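Local coordinates for B-type Cna protein (PDB 6FWY), which is of unknown function but, as the thioester domain of an LPXTG-type surface protein of a Gram-positive bacterium, probably takes part in attachment to host surfaces, at residues A12-T17 and P58-S63; T17-D22 and S39-D44; Y24-M29 and Q121-H126. All blocks are in the same frame, centred on the assembly; numbering follows the deposited sequence.

Contact 1. Residues A12-T17 and P58-S63; sequences AKFIET and PSPTGS
The Phe14 ring leans against Pro60 with its CD2 corner, 4.1 Å from Pro60 CG, while the carbonyl oxygen Pro60 O approaches the ring obliquely and comes nearer to its stem, 3.5 Å from Phe14 CB. The contact lays an inverse gamma turn, centred on Pro60, against strand 11-21 of the large antiparallel sheet. Phe42 of strand 32-44 meets the Phe14 ring at about a right angle, and Ala258 and Val260 of strand 258-277 also pack on Phe14. The second flat group, the Glu16 carboxylate, is approached from above its plane: Ser59 OG donates to Glu16 OE2 over 2.9 Å from a position 61° out of that plane. Pro60 is buried, touching Phe14, Phe42 and Ala258.

On the more exposed side, Thr61 crosses Glu16 at about a right angle. Its hydroxyl lies between backbone N and carbonyl carbon (chi1 50°), which turns Thr61 OG1 toward Ser59 OG, at 2.7 Å, and leaves CG2 to rest on the strand backbone, 3.5 Å from Phe14 O. The Thr61 hydroxyl also has a weak link to the glutamate oxygen, but with two acceptors in reach its one proton cannot be assigned. A bend at chi2 (-88°) brings the end of Glu16 back to these hydroxyls although its CB does not head for them, and Ser40 of the adjoining strand touches the same side chain. A water also links the two backbones: it accepts from Phe14 N at 2.7 Å and lies 2.8 Å from Pro60 O, to which it can donate, though other acceptors compete for its protons.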
loop_
_atom_site.group_PDB
_atom_site.type_symbol
_atom_site.label_atom_id
_atom_site.label_comp_id
_atom_site.label_asym_id
_atom_site.label_seq_id
_atom_site.Cartn_x
_atom_site.Cartn_y
_atom_site.Cartn_z
ATOM N N ALA A 12 -13.580 -5.681 -7.875
ATOM C CA ALA A 12 -13.933 -4.348 -7.386
ATOM C C ALA A 12 -15.128 -3.831 -8.181
ATOM O O ALA A 12 -15.313 -4.162 -9.345
ATOM C CB ALA A 12 -12.759 -3.370 -7.498
ATOM N N LYS A 13 -15.956 -3.039 -7.507
ATOM C CA LYS A 13 -17.179 -2.459 -8.054
ATOM C C LYS A 13 -17.048 -0.957 -7.884
ATOM O O LYS A 13 -16.752 -0.471 -6.788
ATOM C CB LYS A 13 -18.396 -2.958 -7.260
ATOM C CG LYS A 13 -19.689 -2.169 -7.454
ATOM C CD LYS A 13 -20.667 -2.793 -8.456
ATOM C CE LYS A 13 -22.105 -2.370 -8.164
ATOM N NZ LYS A 13 -22.939 -2.557 -9.386
ATOM N N PHE A 14 -17.305 -0.239 -8.971
ATOM C CA PHE A 14 -17.112 1.206 -8.987
ATOM C C PHE A 14 -18.422 1.944 -9.222
ATOM O O PHE A 14 -19.332 1.445 -9.897
ATOM C CB PHE A 14 -16.094 1.591 -10.049
ATOM C CG PHE A 14 -14.736 1.000 -9.819
ATOM C CD1 PHE A 14 -13.829 1.604 -8.933
ATOM C CD2 PHE A 14 -14.343 -0.155 -10.488
ATOM C CE1 PHE A 14 -12.575 1.066 -8.728
ATOM C CE2 PHE A 14 -13.086 -0.710 -10.274
ATOM C CZ PHE A 14 -12.210 -0.098 -9.382
ATOM N N ILE A 15 -18.480 3.157 -8.687
ATOM C CA ILE A 15 -19.696 3.964 -8.637
ATOM C C ILE A 15 -19.278 5.376 -8.996
ATOM O O ILE A 15 -18.258 5.847 -8.515
ATOM C CB ILE A 15 -20.278 3.962 -7.210
ATOM C CG1 ILE A 15 -20.680 2.544 -6.783
ATOM C CG2 ILE A 15 -21.483 4.892 -7.120
ATOM C CD1 ILE A 15 -20.776 2.344 -5.282
ATOM N N GLU A 16 -20.071 6.047 -9.822
ATOM C CA GLU A 16 -19.851 7.462 -10.189
ATOM C C GLU A 16 -20.178 8.370 -9.013
ATOM O O GLU A 16 -21.171 8.129 -8.314
ATOM C CB GLU A 16 -20.766 7.849 -11.350
ATOM C CG GLU A 16 -20.534 7.080 -12.673
ATOM C CD GLU A 16 -19.501 7.714 -13.573
ATOM O OE1 GLU A 16 -18.502 8.284 -13.055
ATOM O OE2 GLU A 16 -19.653 7.656 -14.812
ATOM N N THR A 17 -19.360 9.391 -8.772
ATOM C CA THR A 17 -19.637 10.382 -7.710
ATOM C C THR A 17 -20.570 11.511 -8.150
ATOM O O THR A 17 -21.099 12.233 -7.312
ATOM C CB THR A 17 -18.345 11.073 -7.208
ATOM O OG1 THR A 17 -17.772 11.859 -8.265
ATOM C CG2 THR A 17 -17.337 10.058 -6.727
ATOM N N PRO A 58 -14.752 4.102 -21.796
ATOM C CA PRO A 58 -15.647 4.692 -20.799
ATOM C C PRO A 58 -15.384 4.228 -19.347
ATOM O O PRO A 58 -14.769 3.191 -19.120
ATOM C CB PRO A 58 -17.024 4.214 -21.266
ATOM C CG PRO A 58 -16.739 2.932 -21.942
ATOM C CD PRO A 58 -15.478 3.175 -22.676
ATOM N N SER A 59 -15.866 5.021 -18.394
ATOM C CA SER A 59 -15.756 4.730 -16.954
ATOM C C SER A 59 -16.334 3.362 -16.577
ATOM O O SER A 59 -17.318 2.948 -17.158
ATOM C CB SER A 59 -16.443 5.835 -16.133
ATOM O OG SER A 59 -17.906 5.767 -16.130
ATOM N N PRO A 60 -15.717 2.676 -15.602
ATOM C CA PRO A 60 -16.113 1.287 -15.315
ATOM C C PRO A 60 -17.269 1.222 -14.274
ATOM O O PRO A 60 -17.125 0.607 -13.234
ATOM C CB PRO A 60 -14.823 0.700 -14.753
ATOM C CG PRO A 60 -14.216 1.847 -14.014
ATOM C CD PRO A 60 -14.647 3.127 -14.684
ATOM N N THR A 61 -18.397 1.829 -14.621
ATOM C CA THR A 61 -19.542 2.043 -13.745
ATOM C C THR A 61 -20.857 1.724 -14.458
ATOM O O THR A 61 -20.931 1.653 -15.689
ATOM C CB THR A 61 -19.612 3.524 -13.283
ATOM O OG1 THR A 61 -19.505 4.411 -14.425
ATOM C CG2 THR A 61 -18.474 3.848 -12.323
ATOM N N GLY A 62 -21.910 1.538 -13.659
ATOM C CA GLY A 62 -23.237 1.145 -14.157
ATOM C C GLY A 62 -23.441 -0.363 -14.199
ATOM O O GLY A 62 -22.558 -1.121 -13.855
ATOM N N SER A 63 -24.630 -0.790 -14.614
ATOM C CA SER A 63 -25.013 -2.211 -14.621
ATOM C C SER A 63 -24.235 -3.049 -15.643
ATOM O O SER A 63 -23.942 -4.210 -15.401
ATOM C CB SER A 63 -26.525 -2.349 -14.847
ATOM O OG SER A 63 -26.968 -1.541 -15.914
HETATM O O HOH W 1 -17.918 -1.321 -11.422
#

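Contact 2. Residues T17-D22 and S39-D44; sequences TGVKTD and SSQFKD
Gln41 reaches across to Thr17 and Val19 with CB, CG, CD and NE2 of its extended chain. Its CB sits 3.5 Å from Val19 O, CG runs past the Thr17 hydroxyl and methyl, and CD faces both Thr17 OG1 and Val19 CB. At the tip NE2 donates to Thr17 OG1 over 2.7 Å, with the N-H bent to 145° and the oxygen 21° out of the amide plane; Gln41 NE2 also lies 3.5 Å from Val19 CG2. Trp103 of helix 99-113 touches this side chain as well.

Thr17 OG1 accepts a second time, from Val19 N at 3.1 Å, which makes an ST turn at the corner where strand 11-21 bends at Gly18. Past the corner, residues 19-21 run antiparallel to strand 39-44: Thr21 and Ser39 form a hydrogen-bonded pair, Lys20 and Ser40 a non-hydrogen-bonded one. Before it, Thr17 N still bonds to Gln41 O at 3.0 Å. A water at the bend accepts from Gly18 N and can donate to Val19 O and Gln41 O, with more acceptors in reach than protons. On the face bearing Ser40, the Lys20 chain passes over that serine's hydroxyl, with Lys20 CD 3.2 Å from Ser40 OG.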
loop_
_atom_site.group_PDB
_atom_site.type_symbol
_atom_site.label_atom_id
_atom_site.label_comp_id
_atom_site.label_asym_id
_atom_site.label_seq_id
_atom_site.Cartn_x
_atom_site.Cartn_y
_atom_site.Cartn_z
ATOM N N THR A 17 -19.360 9.391 -8.772
ATOM C CA THR A 17 -19.637 10.382 -7.710
ATOM C C THR A 17 -20.570 11.511 -8.150
ATOM O O THR A 17 -21.099 12.233 -7.312
ATOM C CB THR A 17 -18.345 11.073 -7.208
ATOM O OG1 THR A 17 -17.772 11.859 -8.265
ATOM C CG2 THR A 17 -17.337 10.058 -6.727
ATOM N N GLY A 18 -20.736 11.695 -9.449
ATOM C CA GLY A 18 -21.447 12.843 -10.015
ATOM C C GLY A 18 -20.513 13.949 -10.493
ATOM O O GLY A 18 -20.958 14.858 -11.149
ATOM N N VAL A 19 -19.239 13.902 -10.122
ATOM C CA VAL A 19 -18.260 14.864 -10.603
ATOM C C VAL A 19 -17.754 14.476 -12.003
ATOM O O VAL A 19 -17.361 13.338 -12.241
ATOM C CB VAL A 19 -17.070 15.014 -9.631
ATOM C CG1 VAL A 19 -15.974 15.910 -10.229
ATOM C CG2 VAL A 19 -17.553 15.547 -8.267
ATOM N N LYS A 20 -17.781 15.421 -12.919
ATOM C CA LYS A 20 -17.236 15.193 -14.263
ATOM C C LYS A 20 -16.738 16.488 -14.858
ATOM O O LYS A 20 -17.152 17.579 -14.454
ATOM C CB LYS A 20 -18.217 14.545 -15.238
ATOM C CG LYS A 20 -18.953 13.342 -14.756
ATOM C CD LYS A 20 -20.058 12.937 -15.715
ATOM C CE LYS A 20 -20.726 11.686 -15.140
ATOM N NZ LYS A 20 -21.701 11.100 -16.108
ATOM N N THR A 21 -15.859 16.324 -15.833
ATOM C CA THR A 21 -15.268 17.449 -16.539
ATOM C C THR A 21 -14.963 17.068 -17.985
ATOM O O THR A 21 -14.668 15.916 -18.295
ATOM C CB THR A 21 -13.978 17.946 -15.853
ATOM O OG1 THR A 21 -13.444 19.057 -16.571
ATOM C CG2 THR A 21 -12.916 16.864 -15.784
ATOM N N ASP A 22 -14.999 18.081 -18.857
ATOM C CA ASP A 22 -14.532 17.942 -20.232
ATOM C C ASP A 22 -13.003 18.042 -20.335
ATOM O O ASP A 22 -12.431 17.873 -21.439
ATOM C CB ASP A 22 -15.247 18.968 -21.143
ATOM C CG ASP A 22 -15.158 20.399 -20.638
ATOM O OD1 ASP A 22 -14.430 20.683 -19.658
ATOM O OD2 ASP A 22 -15.850 21.254 -21.208
ATOM N N SER A 39 -13.434 13.094 -18.460
ATOM C CA SER A 39 -13.440 12.085 -17.413
ATOM C C SER A 39 -14.606 12.258 -16.451
ATOM O O SER A 39 -15.142 13.366 -16.275
ATOM C CB SER A 39 -12.138 12.107 -16.627
ATOM O OG SER A 39 -11.940 10.869 -15.982
ATOM N N SER A 40 -14.966 11.130 -15.841
ATOM C CA SER A 40 -15.964 11.072 -14.772
ATOM C C SER A 40 -15.302 10.544 -13.506
ATOM O O SER A 40 -14.627 9.522 -13.534
ATOM C CB SER A 40 -17.084 10.126 -15.151
ATOM O OG SER A 40 -17.842 10.620 -16.222
ATOM N N GLN A 41 -15.518 11.233 -12.397
ATOM C CA GLN A 41 -14.947 10.796 -11.128
ATOM C C GLN A 41 -15.748 9.586 -10.593
ATOM O O GLN A 41 -16.988 9.571 -10.620
ATOM C CB GLN A 41 -14.960 11.943 -10.132
ATOM C CG GLN A 41 -14.163 11.702 -8.859
ATOM C CD GLN A 41 -14.313 12.848 -7.880
ATOM O OE1 GLN A 41 -13.411 13.681 -7.723
ATOM N NE2 GLN A 41 -15.473 12.934 -7.275
ATOM N N PHE A 42 -15.018 8.572 -10.136
ATOM C CA PHE A 42 -15.614 7.383 -9.552
ATOM C C PHE A 42 -14.831 6.874 -8.329
ATOM O O PHE A 42 -13.648 7.201 -8.140
ATOM C CB PHE A 42 -15.771 6.274 -10.597
ATOM C CG PHE A 42 -14.472 5.764 -11.159
ATOM C CD1 PHE A 42 -13.839 6.435 -12.219
ATOM C CD2 PHE A 42 -13.867 4.614 -10.643
ATOM C CE1 PHE A 42 -12.661 5.956 -12.745
ATOM C CE2 PHE A 42 -12.678 4.131 -11.170
ATOM C CZ PHE A 42 -12.075 4.805 -12.218
ATOM N N LYS A 43 -15.544 6.070 -7.516
ATOM C CA LYS A 43 -15.037 5.472 -6.301
ATOM C C LYS A 43 -15.354 3.988 -6.332
ATOM O O LYS A 43 -16.333 3.572 -6.965
ATOM C CB LYS A 43 -15.788 6.008 -5.075
ATOM C CG LYS A 43 -15.605 7.481 -4.761
ATOM C CD LYS A 43 -16.602 7.935 -3.689
ATOM C CE LYS A 43 -15.948 8.802 -2.617
ATOM N NZ LYS A 43 -16.855 8.977 -1.434
ATOM N N ASP A 44 -14.581 3.194 -5.594
ATOM C CA ASP A 44 -14.935 1.797 -5.398
ATOM C C ASP A 44 -16.033 1.730 -4.317
ATOM O O ASP A 44 -16.387 2.758 -3.734
ATOM C CB ASP A 44 -13.694 0.927 -5.142
ATOM C CG ASP A 44 -13.205 0.953 -3.674
ATOM O OD1 ASP A 44 -13.615 1.839 -2.878
ATOM O OD2 ASP A 44 -12.394 0.059 -3.318
HETATM O O HOH W 2 -19.023 10.990 -11.658
#

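Contact 3. Residues Y24-M29 and Q121-H126; sequences YIRVNM and QIVWSH
Ile25 packs tightly into the bend of 121-126: its CG2 lies 3.5 Å from Trp124 CE3, the two side chains running side by side, while its CB meets Ile122 CG2 at 4.0 Å. That same Ile122 methyl sits over the centre of the Trp124 ring, 3.4 Å above its plane, so this methyl touches both Ile25 and the indole. Tyr104 and Leu108 of helix 99-113 cover Ile25 from beyond the contact. Val27 shares the face with Ile122 and is buried too, its CG1 against Gln121 CB.

Val27 and Ile122 belong to a short antiparallel ladder that adds strand 122-123 to the sheet alongside strand 26-29. Arg26 and Val123 form its hydrogen-bonded pair, Val27 and Ile122 the non-hydrogen-bonded one, and an inverse gamma turn at Trp124 ends it.

The opposite face, with Arg26 and Val123, is partly exposed and more polar. Here the arginine bends at chi3 (-72°) and takes Ser125 side-on with two nitrogens. Arg26 NE bonds to Ser125 O over 2.9 Å from above that carbonyl's plane, and Arg26 NH2 reaches Ser125 OG, also at 2.9 Å, exactly in the guanidinium plane. A weak bond from His126 ND1 to Ile25 O, 3.5 Å long, lies nearby. At the far end, Gln121 NE2 donates to Asn28 O over 2.9 Å within its own amide plane, while its OE1 accepts from Lys118 N.

Both oxygens that Arg26 grips are uncharged. The paired bonds therefore fix the rotation of the guanidinium and tie down the chain leaving the turn but, made to neutral oxygens, they would probably not by themselves neutralise the arginine's charge.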
loop_
_atom_site.group_PDB
_atom_site.type_symbol
_atom_site.label_atom_id
_atom_site.label_comp_id
_atom_site.label_asym_id
_atom_site.label_seq_id
_atom_site.Cartn_x
_atom_site.Cartn_y
_atom_site.Cartn_z
ATOM N N TYR A 24 -9.179 19.990 -18.654
ATOM C CA TYR A 24 -8.483 21.284 -18.653
ATOM C C TYR A 24 -7.307 21.345 -19.639
ATOM O O TYR A 24 -6.636 22.367 -19.733
ATOM C CB TYR A 24 -7.951 21.544 -17.248
ATOM C CG TYR A 24 -9.052 21.720 -16.256
ATOM C CD1 TYR A 24 -9.600 20.622 -15.611
ATOM C CD2 TYR A 24 -9.561 22.985 -15.974
ATOM C CE1 TYR A 24 -10.640 20.779 -14.711
ATOM C CE2 TYR A 24 -10.576 23.148 -15.055
ATOM C CZ TYR A 24 -11.096 22.042 -14.422
ATOM O OH TYR A 24 -12.114 22.226 -13.534
ATOM N N ILE A 25 -7.077 20.233 -20.329
ATOM C CA ILE A 25 -6.004 20.046 -21.285
ATOM C C ILE A 25 -6.552 19.250 -22.457
ATOM O O ILE A 25 -7.652 18.728 -22.403
ATOM C CB ILE A 25 -4.770 19.314 -20.661
ATOM C CG1 ILE A 25 -5.092 17.893 -20.196
ATOM C CG2 ILE A 25 -4.195 20.119 -19.490
ATOM C CD1 ILE A 25 -4.935 16.794 -21.221
ATOM N N ARG A 26 -5.754 19.160 -23.513
ATOM C CA ARG A 26 -6.025 18.280 -24.644
ATOM C C ARG A 26 -4.738 17.519 -24.912
ATOM O O ARG A 26 -3.709 17.823 -24.312
ATOM C CB ARG A 26 -6.481 19.092 -25.866
ATOM C CG ARG A 26 -7.798 19.807 -25.632
ATOM C CD ARG A 26 -8.133 20.827 -26.680
ATOM N NE ARG A 26 -7.289 22.015 -26.579
ATOM C CZ ARG A 26 -7.187 22.958 -27.527
ATOM N NH1 ARG A 26 -7.891 22.874 -28.635
ATOM N NH2 ARG A 26 -6.389 23.998 -27.337
ATOM N N VAL A 27 -4.801 16.528 -25.798
ATOM C CA VAL A 27 -3.637 15.731 -26.139
ATOM C C VAL A 27 -3.558 15.532 -27.649
ATOM O O VAL A 27 -4.541 15.069 -28.272
ATOM C CB VAL A 27 -3.640 14.345 -25.473
ATOM C CG1 VAL A 27 -2.376 13.571 -25.809
ATOM C CG2 VAL A 27 -3.802 14.456 -23.956
ATOM N N ASN A 28 -2.385 15.861 -28.207
ATOM C CA ASN A 28 -2.020 15.451 -29.550
ATOM C C ASN A 28 -1.778 13.948 -29.568
ATOM O O ASN A 28 -0.738 13.451 -29.160
ATOM C CB ASN A 28 -0.763 16.193 -30.060
ATOM C CG ASN A 28 -0.994 17.686 -30.216
ATOM O OD1 ASN A 28 -2.072 18.122 -30.605
ATOM N ND2 ASN A 28 0.019 18.468 -29.894
ATOM N N MET A 29 -2.799 13.229 -30.001
ATOM C CA MET A 29 -2.754 11.799 -30.137
ATOM C C MET A 29 -2.312 11.502 -31.546
ATOM O O MET A 29 -2.502 12.336 -32.423
ATOM C CB MET A 29 -4.152 11.221 -29.879
ATOM C CG MET A 29 -4.506 11.226 -28.401
ATOM S SD MET A 29 -3.422 10.289 -27.284
ATOM C CE MET A 29 -4.180 8.655 -27.261
ATOM N N GLN A 121 3.080 15.141 -25.515
ATOM C CA GLN A 121 1.805 15.200 -26.245
ATOM C C GLN A 121 0.731 16.094 -25.584
ATOM O O GLN A 121 -0.250 16.448 -26.227
ATOM C CB GLN A 121 1.240 13.801 -26.460
ATOM C CG GLN A 121 2.093 12.867 -27.306
ATOM C CD GLN A 121 1.601 11.425 -27.200
ATOM O OE1 GLN A 121 2.258 10.598 -26.573
ATOM N NE2 GLN A 121 0.420 11.135 -27.772
ATOM N N ILE A 122 0.905 16.463 -24.321
ATOM C CA ILE A 122 -0.111 17.260 -23.629
ATOM C C ILE A 122 -0.157 18.687 -24.166
ATOM O O ILE A 122 0.852 19.350 -24.186
ATOM C CB ILE A 122 0.091 17.256 -22.097
ATOM C CG1 ILE A 122 -0.021 15.827 -21.546
ATOM C CG2 ILE A 122 -0.976 18.124 -21.424
ATOM C CD1 ILE A 122 0.403 15.661 -20.098
ATOM N N VAL A 123 -1.339 19.125 -24.591
ATOM C CA VAL A 123 -1.625 20.519 -24.965
ATOM C C VAL A 123 -2.233 21.248 -23.757
ATOM O O VAL A 123 -3.339 20.918 -23.314
ATOM C CB VAL A 123 -2.568 20.603 -26.211
ATOM C CG1 VAL A 123 -2.887 22.042 -26.585
ATOM C CG2 VAL A 123 -1.929 19.908 -27.398
ATOM N N TRP A 124 -1.525 22.247 -23.243
ATOM C CA TRP A 124 -1.877 22.898 -21.974
ATOM C C TRP A 124 -2.858 24.031 -22.181
ATOM O O TRP A 124 -2.579 25.182 -21.852
ATOM C CB TRP A 124 -0.617 23.368 -21.245
ATOM C CG TRP A 124 0.237 22.216 -20.848
ATOM C CD1 TRP A 124 1.361 21.763 -21.491
ATOM C CD2 TRP A 124 0.007 21.314 -19.752
ATOM N NE1 TRP A 124 1.852 20.658 -20.842
ATOM C CE2 TRP A 124 1.042 20.354 -19.780
ATOM C CE3 TRP A 124 -0.970 21.235 -18.747
ATOM C CZ2 TRP A 124 1.138 19.332 -18.842
ATOM C CZ3 TRP A 124 -0.887 20.209 -17.816
ATOM C CH2 TRP A 124 0.164 19.266 -17.866
ATOM N N SER A 125 -4.017 23.688 -22.730
ATOM C CA SER A 125 -5.093 24.647 -22.984
ATOM C C SER A 125 -6.329 23.874 -23.410
ATOM O O SER A 125 -6.231 22.765 -23.944
ATOM C CB SER A 125 -4.709 25.674 -24.077
ATOM O OG SER A 125 -4.548 25.033 -25.331
ATOM N N HIS A 126 -7.488 24.465 -23.148
ATOM C CA HIS A 126 -8.789 23.886 -23.482
ATOM C C HIS A 126 -9.784 25.039 -23.735
ATOM O O HIS A 126 -9.821 26.003 -22.959
ATOM C CB HIS A 126 -9.260 22.999 -22.333
ATOM C CG HIS A 126 -10.458 22.157 -22.666
ATOM N ND1 HIS A 126 -10.367 20.807 -22.911
ATOM C CD2 HIS A 126 -11.762 22.478 -22.814
ATOM C CE1 HIS A 126 -11.566 20.340 -23.205
ATOM N NE2 HIS A 126 -12.424 21.338 -23.170
#

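How the contacts relate
Contacts 1 and 2 are neighbours, their centres 9 Å apart; they share Thr17 and strand 11-21, and a probable backbone hydrogen bond from Ile15 N to Lys43 O joins them. The centre of contact 3 lies about 19 Å from that of contact 2, which it touches through Asp22 and His126, and about 25 Å from that of contact 1. All three reach one large antiparallel sheet, where strand 32-44 pairs with 11-21 and, further back, with 26-29. Along the chain, contact 2 is nested within the loop closed by contact 1, whereas contact 3 alternates with both. Contacts 1 and 3 tie N-terminal strands to segments 41 and 92 residues away, within a thioester domain class known for its slipknot topology.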